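Local coordinates for protein purine phosphoribosyltransferase (Pyrococcus horikoshii, PDB 1VDM) that probably transfers phosphoribosyl groups to or from purine bases, at residues L22-R35 and L44-D57. Sequence-based numbering, arbitrary orientation.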
loop_
_atom_site.group_PDB
_atom_site.type_symbol
_atom_site.label_atom_id
_atom_site.label_comp_id
_atom_site.label_asym_id
_atom_site.label_seq_id
_atom_site.Cartn_x
_atom_site.Cartn_y
_atom_site.Cartn_z
ATOM N N LEU G 22 -6.190 -17.650 -34.720
ATOM C CA LEU G 22 -6.698 -16.466 -35.401
ATOM C C LEU G 22 -5.556 -15.539 -35.828
ATOM O O LEU G 22 -5.735 -14.685 -36.696
ATOM C CB LEU G 22 -7.681 -15.704 -34.503
ATOM C CG LEU G 22 -9.086 -16.289 -34.318
ATOM C CD1 LEU G 22 -9.903 -15.417 -33.366
ATOM C CD2 LEU G 22 -9.766 -16.380 -35.675
ATOM N N ARG G 23 -4.385 -15.709 -35.217
ATOM C CA ARG G 23 -3.228 -14.883 -35.556
ATOM C C ARG G 23 -2.789 -15.137 -36.993
ATOM O O ARG G 23 -2.335 -14.224 -37.682
ATOM C CB ARG G 23 -2.059 -15.152 -34.598
ATOM C CG ARG G 23 -2.259 -14.556 -33.208
ATOM C CD ARG G 23 -0.949 -14.103 -32.572
ATOM N NE ARG G 23 -1.188 -13.362 -31.331
ATOM C CZ ARG G 23 -1.474 -13.924 -30.158
ATOM N NH1 ARG G 23 -1.554 -15.246 -30.043
ATOM N NH2 ARG G 23 -1.691 -13.159 -29.099
ATOM N N GLU G 24 -2.936 -16.380 -37.441
ATOM C CA GLU G 24 -2.573 -16.757 -38.801
ATOM C C GLU G 24 -3.587 -16.192 -39.803
ATOM O O GLU G 24 -3.297 -16.076 -40.994
ATOM C CB GLU G 24 -2.516 -18.282 -38.917
ATOM C CG GLU G 24 -1.681 -18.947 -37.825
ATOM C CD GLU G 24 -1.688 -20.470 -37.907
ATOM O OE1 GLU G 24 -2.787 -21.071 -37.871
ATOM O OE2 GLU G 24 -0.592 -21.067 -37.999
ATOM N N TYR G 25 -4.772 -15.835 -39.310
ATOM C CA TYR G 25 -5.834 -15.289 -40.153
ATOM C C TYR G 25 -5.830 -13.756 -40.204
ATOM O O TYR G 25 -6.364 -13.160 -41.137
ATOM C CB TYR G 25 -7.194 -15.802 -39.660
ATOM C CG TYR G 25 -8.386 -15.187 -40.358
ATOM C CD1 TYR G 25 -8.539 -15.285 -41.743
ATOM C CD2 TYR G 25 -9.357 -14.490 -39.634
ATOM C CE1 TYR G 25 -9.627 -14.700 -42.393
ATOM C CE2 TYR G 25 -10.450 -13.904 -40.272
ATOM C CZ TYR G 25 -10.578 -14.014 -41.652
ATOM O OH TYR G 25 -11.654 -13.431 -42.286
ATOM N N LYS G 26 -5.233 -13.123 -39.196
ATOM C CA LYS G 26 -5.133 -11.665 -39.135
ATOM C C LYS G 26 -6.433 -10.894 -39.372
ATOM O O LYS G 26 -6.602 -10.232 -40.399
ATOM C CB LYS G 26 -4.071 -11.191 -40.125
ATOM C CG LYS G 26 -2.726 -11.868 -39.920
ATOM C CD LYS G 26 -1.681 -11.368 -40.903
ATOM C CE LYS G 26 -0.355 -12.087 -40.700
ATOM N NZ LYS G 26 -0.485 -13.563 -40.883
ATOM N N PRO G 27 -7.366 -10.965 -38.411
ATOM C CA PRO G 27 -8.668 -10.297 -38.458
ATOM C C PRO G 27 -8.555 -8.780 -38.388
ATOM O O PRO G 27 -7.774 -8.244 -37.604
ATOM C CB PRO G 27 -9.384 -10.852 -37.235
ATOM C CG PRO G 27 -8.754 -12.192 -37.043
ATOM C CD PRO G 27 -7.308 -11.900 -37.276
ATOM N N ASP G 28 -9.347 -8.090 -39.198
ATOM C CA ASP G 28 -9.341 -6.635 -39.204
ATOM C C ASP G 28 -10.407 -6.119 -38.246
ATOM O O ASP G 28 -10.339 -4.985 -37.768
ATOM C CB ASP G 28 -9.630 -6.107 -40.610
ATOM C CG ASP G 28 -8.631 -6.602 -41.638
ATOM O OD1 ASP G 28 -8.822 -6.326 -42.846
ATOM O OD2 ASP G 28 -7.652 -7.269 -41.241
ATOM N N VAL G 29 -11.395 -6.964 -37.970
ATOM C CA VAL G 29 -12.490 -6.592 -37.088
ATOM C C VAL G 29 -13.158 -7.824 -36.481
ATOM O O VAL G 29 -13.151 -8.908 -37.070
ATOM C CB VAL G 29 -13.543 -5.771 -37.861
ATOM C CG1 VAL G 29 -14.086 -6.592 -39.023
ATOM C CG2 VAL G 29 -14.667 -5.347 -36.935
ATOM N N ILE G 30 -13.716 -7.649 -35.288
ATOM C CA ILE G 30 -14.400 -8.729 -34.597
ATOM C C ILE G 30 -15.862 -8.365 -34.387
ATOM O O ILE G 30 -16.203 -7.222 -34.072
ATOM C CB ILE G 30 -13.801 -9.017 -33.209
ATOM C CG1 ILE G 30 -12.363 -9.512 -33.333
ATOM C CG2 ILE G 30 -14.631 -10.069 -32.508
ATOM C CD1 ILE G 30 -11.698 -9.792 -31.986
ATOM N N ILE G 31 -16.721 -9.357 -34.574
ATOM C CA ILE G 31 -18.151 -9.179 -34.388
ATOM C C ILE G 31 -18.591 -10.185 -33.333
ATOM O O ILE G 31 -18.604 -11.400 -33.574
ATOM C CB ILE G 31 -18.920 -9.411 -35.713
ATOM C CG1 ILE G 31 -18.415 -8.420 -36.770
ATOM C CG2 ILE G 31 -20.419 -9.231 -35.488
ATOM C CD1 ILE G 31 -18.896 -8.700 -38.156
ATOM N N GLY G 32 -18.917 -9.671 -32.153
ATOM C CA GLY G 32 -19.342 -10.534 -31.073
ATOM C C GLY G 32 -20.846 -10.696 -31.046
ATOM O O GLY G 32 -21.586 -9.710 -31.090
ATOM N N VAL G 33 -21.296 -11.947 -30.990
ATOM C CA VAL G 33 -22.711 -12.277 -30.885
ATOM C C VAL G 33 -23.175 -12.296 -29.426
ATOM O O VAL G 33 -22.680 -13.043 -28.592
ATOM C CB VAL G 33 -22.924 -13.651 -31.521
ATOM C CG1 VAL G 33 -24.413 -13.988 -31.552
ATOM C CG2 VAL G 33 -22.380 -13.658 -32.937
ATOM N N ALA G 34 -24.136 -11.402 -29.121
ATOM C CA ALA G 34 -24.642 -11.329 -27.755
ATOM C C ALA G 34 -25.550 -12.515 -27.424
ATOM O O ALA G 34 -26.186 -13.112 -28.281
ATOM C CB ALA G 34 -25.421 -10.021 -27.606
ATOM N N ARG G 35 -25.563 -12.879 -26.128
ATOM C CA ARG G 35 -24.749 -12.149 -25.164
ATOM C C ARG G 35 -23.480 -12.921 -24.799
ATOM O O ARG G 35 -22.436 -12.361 -24.492
ATOM C CB ARG G 35 -25.592 -11.917 -23.909
ATOM C CG ARG G 35 -26.976 -11.354 -24.232
ATOM C CD ARG G 35 -27.248 -10.040 -23.493
ATOM N NE ARG G 35 -28.226 -9.230 -24.225
ATOM C CZ ARG G 35 -29.510 -9.306 -23.832
ATOM N NH1 ARG G 35 -29.849 -10.088 -22.821
ATOM N NH2 ARG G 35 -30.435 -8.568 -24.450
ATOM N N LEU G 44 -10.727 -11.628 -27.095
ATOM C CA LEU G 44 -10.011 -11.734 -28.365
ATOM C C LEU G 44 -9.661 -10.349 -28.924
ATOM O O LEU G 44 -8.643 -10.180 -29.602
ATOM C CB LEU G 44 -10.838 -12.521 -29.392
ATOM C CG LEU G 44 -10.925 -14.040 -29.204
ATOM C CD1 LEU G 44 -11.914 -14.622 -30.214
ATOM C CD2 LEU G 44 -9.551 -14.677 -29.374
ATOM N N SER G 45 -10.505 -9.361 -28.646
ATOM C CA SER G 45 -10.243 -8.003 -29.114
ATOM C C SER G 45 -8.933 -7.499 -28.499
ATOM O O SER G 45 -8.136 -6.848 -29.169
ATOM C CB SER G 45 -11.380 -7.067 -28.716
ATOM O OG SER G 45 -11.119 -5.754 -29.176
ATOM N N HIS G 46 -8.729 -7.809 -27.221
ATOM C CA HIS G 46 -7.529 -7.418 -26.490
ATOM C C HIS G 46 -6.315 -8.244 -26.930
ATOM O O HIS G 46 -5.297 -7.687 -27.330
ATOM C CB HIS G 46 -7.746 -7.602 -24.980
ATOM C CG HIS G 46 -8.633 -6.566 -24.360
ATOM N ND1 HIS G 46 -8.198 -5.292 -24.065
ATOM C CD2 HIS G 46 -9.933 -6.616 -23.976
ATOM C CE1 HIS G 46 -9.188 -4.602 -23.525
ATOM N NE2 HIS G 46 -10.251 -5.382 -23.459
ATOM N N ILE G 47 -6.439 -9.570 -26.864
ATOM C CA ILE G 47 -5.363 -10.490 -27.231
ATOM C C ILE G 47 -4.818 -10.335 -28.651
ATOM O O ILE G 47 -3.667 -10.676 -28.913
ATOM C CB ILE G 47 -5.802 -11.959 -27.066
ATOM C CG1 ILE G 47 -6.331 -12.198 -25.655
ATOM C CG2 ILE G 47 -4.620 -12.883 -27.318
ATOM C CD1 ILE G 47 -6.739 -13.635 -25.395
ATOM N N LEU G 48 -5.631 -9.830 -29.568
ATOM C CA LEU G 48 -5.184 -9.676 -30.946
ATOM C C LEU G 48 -4.771 -8.255 -31.340
ATOM O O LEU G 48 -4.866 -7.882 -32.513
ATOM C CB LEU G 48 -6.273 -10.174 -31.899
ATOM C CG LEU G 48 -6.619 -11.664 -31.825
ATOM C CD1 LEU G 48 -7.780 -11.947 -32.758
ATOM C CD2 LEU G 48 -5.413 -12.509 -32.205
ATOM N N GLY G 49 -4.319 -7.463 -30.370
ATOM C CA GLY G 49 -3.893 -6.108 -30.673
ATOM C C GLY G 49 -5.003 -5.073 -30.740
ATOM O O GLY G 49 -5.069 -4.280 -31.682
ATOM N N ASP G 50 -5.866 -5.071 -29.732
ATOM C CA ASP G 50 -6.983 -4.134 -29.661
ATOM C C ASP G 50 -7.641 -3.828 -30.999
ATOM O O ASP G 50 -7.834 -2.661 -31.342
ATOM C CB ASP G 50 -6.545 -2.819 -29.004
ATOM C CG ASP G 50 -6.417 -2.930 -27.491
ATOM O OD1 ASP G 50 -6.128 -1.897 -26.841
ATOM O OD2 ASP G 50 -6.604 -4.043 -26.948
ATOM N N ILE G 51 -7.983 -4.866 -31.755
ATOM C CA ILE G 51 -8.648 -4.660 -33.035
ATOM C C ILE G 51 -10.101 -4.314 -32.721
ATOM O O ILE G 51 -10.694 -4.866 -31.794
ATOM C CB ILE G 51 -8.599 -5.922 -33.922
ATOM C CG1 ILE G 51 -9.274 -7.087 -33.203
ATOM C CG2 ILE G 51 -7.147 -6.259 -34.284
ATOM C CD1 ILE G 51 -9.295 -8.351 -34.013
ATOM N N PRO G 52 -10.694 -3.397 -33.495
ATOM C CA PRO G 52 -12.081 -2.957 -33.307
ATOM C C PRO G 52 -13.108 -4.064 -33.036
ATOM O O PRO G 52 -13.066 -5.133 -33.640
ATOM C CB PRO G 52 -12.367 -2.174 -34.590
ATOM C CG PRO G 52 -11.461 -2.827 -35.597
ATOM C CD PRO G 52 -10.189 -2.964 -34.809
ATOM N N LEU G 53 -14.031 -3.789 -32.119
ATOM C CA LEU G 53 -15.067 -4.744 -31.757
ATOM C C LEU G 53 -16.464 -4.219 -32.068
ATOM O O LEU G 53 -16.853 -3.142 -31.611
ATOM C CB LEU G 53 -14.990 -5.078 -30.266
ATOM C CG LEU G 53 -16.082 -6.022 -29.757
ATOM C CD1 LEU G 53 -15.883 -7.399 -30.367
ATOM C CD2 LEU G 53 -16.032 -6.111 -28.249
ATOM N N LYS G 54 -17.209 -4.981 -32.860
ATOM C CA LYS G 54 -18.573 -4.609 -33.200
ATOM C C LYS G 54 -19.520 -5.591 -32.511
ATOM O O LYS G 54 -19.234 -6.786 -32.425
ATOM C CB LYS G 54 -18.772 -4.627 -34.718
ATOM C CG LYS G 54 -18.147 -3.424 -35.404
ATOM C CD LYS G 54 -18.421 -3.400 -36.897
ATOM C CE LYS G 54 -17.876 -2.123 -37.529
ATOM N NZ LYS G 54 -18.491 -0.896 -36.941
ATOM N N VAL G 55 -20.631 -5.081 -31.992
ATOM C CA VAL G 55 -21.583 -5.936 -31.305
ATOM C C VAL G 55 -22.910 -6.094 -32.037
ATOM O O VAL G 55 -23.488 -5.124 -32.538
ATOM C CB VAL G 55 -21.867 -5.412 -29.889
ATOM C CG1 VAL G 55 -22.937 -6.258 -29.221
ATOM C CG2 VAL G 55 -20.589 -5.442 -29.070
ATOM N N ILE G 56 -23.382 -7.334 -32.107
ATOM C CA ILE G 56 -24.660 -7.622 -32.742
ATOM C C ILE G 56 -25.482 -8.487 -31.793
ATOM O O ILE G 56 -24.940 -9.359 -31.114
ATOM C CB ILE G 56 -24.478 -8.355 -34.096
ATOM C CG1 ILE G 56 -25.801 -8.332 -34.868
ATOM C CG2 ILE G 56 -24.008 -9.788 -33.865
ATOM C CD1 ILE G 56 -25.671 -8.653 -36.349
ATOM N N ASP G 57 -26.783 -8.223 -31.725
ATOM C CA ASP G 57 -27.677 -8.996 -30.864
ATOM C C ASP G 57 -28.855 -9.479 -31.697
ATOM O O ASP G 57 -29.605 -8.678 -32.260
ATOM C CB ASP G 57 -28.186 -8.142 -29.692
ATOM C CG ASP G 57 -28.729 -8.984 -28.531
ATOM O OD1 ASP G 57 -29.046 -8.395 -27.467
ATOM O OD2 ASP G 57 -28.833 -10.225 -28.672
#
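I30 and I51 cross at about a right angle, and the I30 side chain links strand 29-33 to the turn and helix of segment 44-57. Its CB lies 3.9 Å from L53 CD1. CG2 packs on the same methyl, 3.6 Å from L53 CD1. CG1 branches the other way and meets I51 CD1. With CG1 anti to the carbonyl carbon (chi1 -64°) and the chain then extended, CD1 reaches helix 38-47, where it lies 3.6 Å from S45 N and 3.9 Å from L44 CB. I30 CD1 also touches I51 CD1, so both CG1 and CD1 of I30 meet that one methyl. Cut back to an alanine, this position would probably open a gap between the sheet and the helix and leave the I51 and L53 methyls without their main partner across the contact. S45 OG gives a hydrogen bond to I51 O (2.8 Å), which ties the helix to the turn at I51.

The two strands run parallel, joined by five backbone hydrogen bonds from I30 N to P52 O through A34 N to I56 O. On the other face, I31 CG2 meets I56 CG2, and helix 97-107 packs against both residues. Further on, R35 NH2 forms a salt bridge with D57 OD1 (3.3 Å), though the hydrogen bond within it is weak; the guanidinium and carboxylate planes are 74° apart. K59 also pairs with D57. Strand 29-33, helix 38-47 and strand 53-61 form a beta-alpha-beta crossover, whose two strands lie next to each other in the central sheet of the type I phosphoribosyltransferase fold.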